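Local coordinates for Low molecular weight phosphotyrosine phosphatase family protein (Streptococcus pyogenes, PDB 5GOT) that probably hydrolyses phosphotyrosine in proteins, as a low molecular weight protein tyrosine phosphatase, at residues 106-111 against 131-136. Residues are numbered along the deposited sequence; the frame is centred on the assembly and turned at random.
Sequences YLFREG and KGCQDW
Trp136 of helix 122-140 reaches across to Tyr106, Leu107 and Phe108, at the end of strand 105-107 and the start of the loop after it. This strand lies at one margin of the four-stranded parallel sheet of the low molecular weight phosphatase fold. The helix packs against that margin through an aromatic cluster of Tyr106, Phe108 and Trp136.

From its CB, the Trp136 side chain sets off toward the strand. With CG anti to the carbonyl carbon (chi1 -79°), the indole extends from the helix to the strand end. On the five-membered ring, Trp136 CD1 lies 3.9 Å from Phe108 CE1; the two rings meet at a slant. The next atom, Trp136 NE1, donates a hydrogen bond to Phe108 O at 2.8 Å. The oxygen receives it on a lone pair, in the carbonyl plane. The bond is bent, 138° at the hydrogen; the oxygen lies out of the indole plane, which accounts for part of this. Farther along, Trp136 CZ2 lies 3.4 Å from Leu107 O, which sits in the ring plane. At the far end, Trp136 CH2 comes 3.6 Å from Tyr106 CD2; the indole edge is turned to the face of the Tyr106 ring in an offset edge-to-face pair, planes at 84°.

Phe108 also extends to the helix; its side chain touches Ala18 of helix 14-23 as well. Phe108 CE2 rests 3.8 Å from Gly132 CA, where the missing side chain makes room for the ring. Cys133 SG lies at the edge of the Phe108 ring, 4.2 Å from Phe108 CZ.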
loop_
_atom_site.group_PDB
_atom_site.type_symbol
_atom_site.label_atom_id
_atom_site.label_comp_id
_atom_site.label_asym_id
_atom_site.label_seq_id
_atom_site.Cartn_x
_atom_site.Cartn_y
_atom_site.Cartn_z
ATOM N N TYR A 106 -1.390 -9.072 -5.650
ATOM C CA TYR A 106 -0.559 -8.454 -6.674
ATOM C C TYR A 106 0.753 -7.964 -6.074
ATOM O O TYR A 106 0.831 -7.628 -4.891
ATOM C CB TYR A 106 -1.238 -7.231 -7.321
ATOM C CG TYR A 106 -2.562 -7.481 -8.034
ATOM C CD1 TYR A 106 -3.741 -7.637 -7.311
ATOM C CD2 TYR A 106 -2.637 -7.500 -9.427
ATOM C CE1 TYR A 106 -4.956 -7.842 -7.949
ATOM C CE2 TYR A 106 -3.862 -7.705 -10.081
ATOM C CZ TYR A 106 -5.011 -7.865 -9.327
ATOM O OH TYR A 106 -6.241 -8.064 -9.929
ATOM N N LEU A 107 1.774 -7.889 -6.916
ATOM C CA LEU A 107 3.020 -7.221 -6.567
ATOM C C LEU A 107 2.918 -5.742 -6.927
ATOM O O LEU A 107 2.528 -5.397 -8.046
ATOM C CB LEU A 107 4.195 -7.870 -7.299
ATOM C CG LEU A 107 5.573 -7.275 -6.990
ATOM C CD1 LEU A 107 5.923 -7.486 -5.529
ATOM C CD2 LEU A 107 6.621 -7.928 -7.887
ATOM N N PHE A 108 3.300 -4.872 -5.983
ATOM C CA PHE A 108 3.169 -3.431 -6.190
ATOM C C PHE A 108 3.847 -2.954 -7.472
ATOM O O PHE A 108 3.287 -2.123 -8.196
ATOM C CB PHE A 108 3.735 -2.668 -4.985
ATOM C CG PHE A 108 3.606 -1.180 -5.106
ATOM C CD1 PHE A 108 2.424 -0.545 -4.748
ATOM C CD2 PHE A 108 4.677 -0.408 -5.551
ATOM C CE1 PHE A 108 2.297 0.833 -4.853
ATOM C CE2 PHE A 108 4.562 0.964 -5.654
ATOM C CZ PHE A 108 3.363 1.588 -5.312
ATOM N N ARG A 109 5.059 -3.434 -7.750
ATOM C CA ARG A 109 5.748 -3.074 -8.976
ATOM C C ARG A 109 6.754 -4.169 -9.298
ATOM O O ARG A 109 7.385 -4.725 -8.399
ATOM C CB ARG A 109 6.443 -1.700 -8.862
ATOM C CG ARG A 109 7.679 -1.684 -7.975
ATOM C CD ARG A 109 8.312 -0.276 -7.892
ATOM N NE ARG A 109 8.754 0.241 -9.186
ATOM C CZ ARG A 109 9.953 0.010 -9.719
ATOM N NH1 ARG A 109 10.832 -0.746 -9.077
ATOM N NH2 ARG A 109 10.272 0.526 -10.900
ATOM N N GLU A 110 6.879 -4.488 -10.582
ATOM C CA GLU A 110 7.815 -5.525 -10.990
ATOM C C GLU A 110 9.237 -5.134 -10.604
ATOM O O GLU A 110 9.646 -3.981 -10.769
ATOM C CB GLU A 110 7.695 -5.765 -12.496
ATOM C CG GLU A 110 6.344 -6.383 -12.863
ATOM C CD GLU A 110 6.145 -7.731 -12.203
ATOM O OE1 GLU A 110 6.963 -8.641 -12.447
ATOM O OE2 GLU A 110 5.179 -7.891 -11.417
ATOM N N GLY A 111 9.980 -6.100 -10.065
ATOM C CA GLY A 111 11.268 -5.824 -9.442
ATOM C C GLY A 111 11.183 -5.442 -7.972
ATOM O O GLY A 111 12.014 -5.866 -7.158
ATOM N N LYS A 131 5.423 6.682 -8.353
ATOM C CA LYS A 131 5.267 6.203 -9.725
ATOM C C LYS A 131 4.390 4.955 -9.786
ATOM O O LYS A 131 3.557 4.821 -10.690
ATOM C CB LYS A 131 6.641 5.928 -10.344
ATOM C CG LYS A 131 7.514 7.178 -10.498
ATOM C CD LYS A 131 8.760 6.943 -11.372
ATOM C CE LYS A 131 9.817 6.075 -10.684
ATOM N NZ LYS A 131 11.036 5.870 -11.530
ATOM N N GLY A 132 4.576 4.025 -8.845
ATOM C CA GLY A 132 3.764 2.819 -8.832
ATOM C C GLY A 132 2.300 3.096 -8.537
ATOM O O GLY A 132 1.410 2.405 -9.047
ATOM N N CYS A 133 2.025 4.096 -7.704
ATOM C CA CYS A 133 0.641 4.493 -7.482
ATOM C C CYS A 133 0.021 5.032 -8.764
ATOM O O CYS A 133 -1.146 4.749 -9.059
ATOM C CB CYS A 133 0.553 5.524 -6.354
ATOM S SG CYS A 133 0.743 4.782 -4.704
ATOM N N GLN A 134 0.795 5.790 -9.549
ATOM C CA GLN A 134 0.294 6.274 -10.833
ATOM C C GLN A 134 -0.039 5.112 -11.759
ATOM O O GLN A 134 -1.059 5.137 -12.457
ATOM C CB GLN A 134 1.319 7.202 -11.489
ATOM C CG GLN A 134 1.303 8.628 -10.951
ATOM C CD GLN A 134 -0.009 9.338 -11.245
ATOM O OE1 GLN A 134 -0.698 9.017 -12.218
ATOM N NE2 GLN A 134 -0.371 10.300 -10.393
ATOM N N ASP A 135 0.811 4.082 -11.775
ATOM C CA ASP A 135 0.555 2.925 -12.620
ATOM C C ASP A 135 -0.686 2.170 -12.171
ATOM O O ASP A 135 -1.488 1.749 -13.010
ATOM C CB ASP A 135 1.769 2.009 -12.639
ATOM C CG ASP A 135 2.940 2.626 -13.385
ATOM O OD1 ASP A 135 2.777 3.734 -13.959
ATOM O OD2 ASP A 135 4.012 1.992 -13.412
ATOM N N TRP A 136 -0.865 1.989 -10.856
ATOM C CA TRP A 136 -2.069 1.318 -10.371
ATOM C C TRP A 136 -3.324 2.099 -10.733
ATOM O O TRP A 136 -4.355 1.506 -11.069
ATOM C CB TRP A 136 -1.989 1.078 -8.859
ATOM C CG TRP A 136 -1.132 -0.110 -8.579
ATOM C CD1 TRP A 136 0.102 -0.123 -7.975
ATOM C CD2 TRP A 136 -1.401 -1.459 -8.968
ATOM N NE1 TRP A 136 0.602 -1.405 -7.953
ATOM C CE2 TRP A 136 -0.306 -2.242 -8.554
ATOM C CE3 TRP A 136 -2.468 -2.083 -9.629
ATOM C CZ2 TRP A 136 -0.250 -3.616 -8.773
ATOM C CZ3 TRP A 136 -2.414 -3.448 -9.837
ATOM C CH2 TRP A 136 -1.315 -4.200 -9.415
#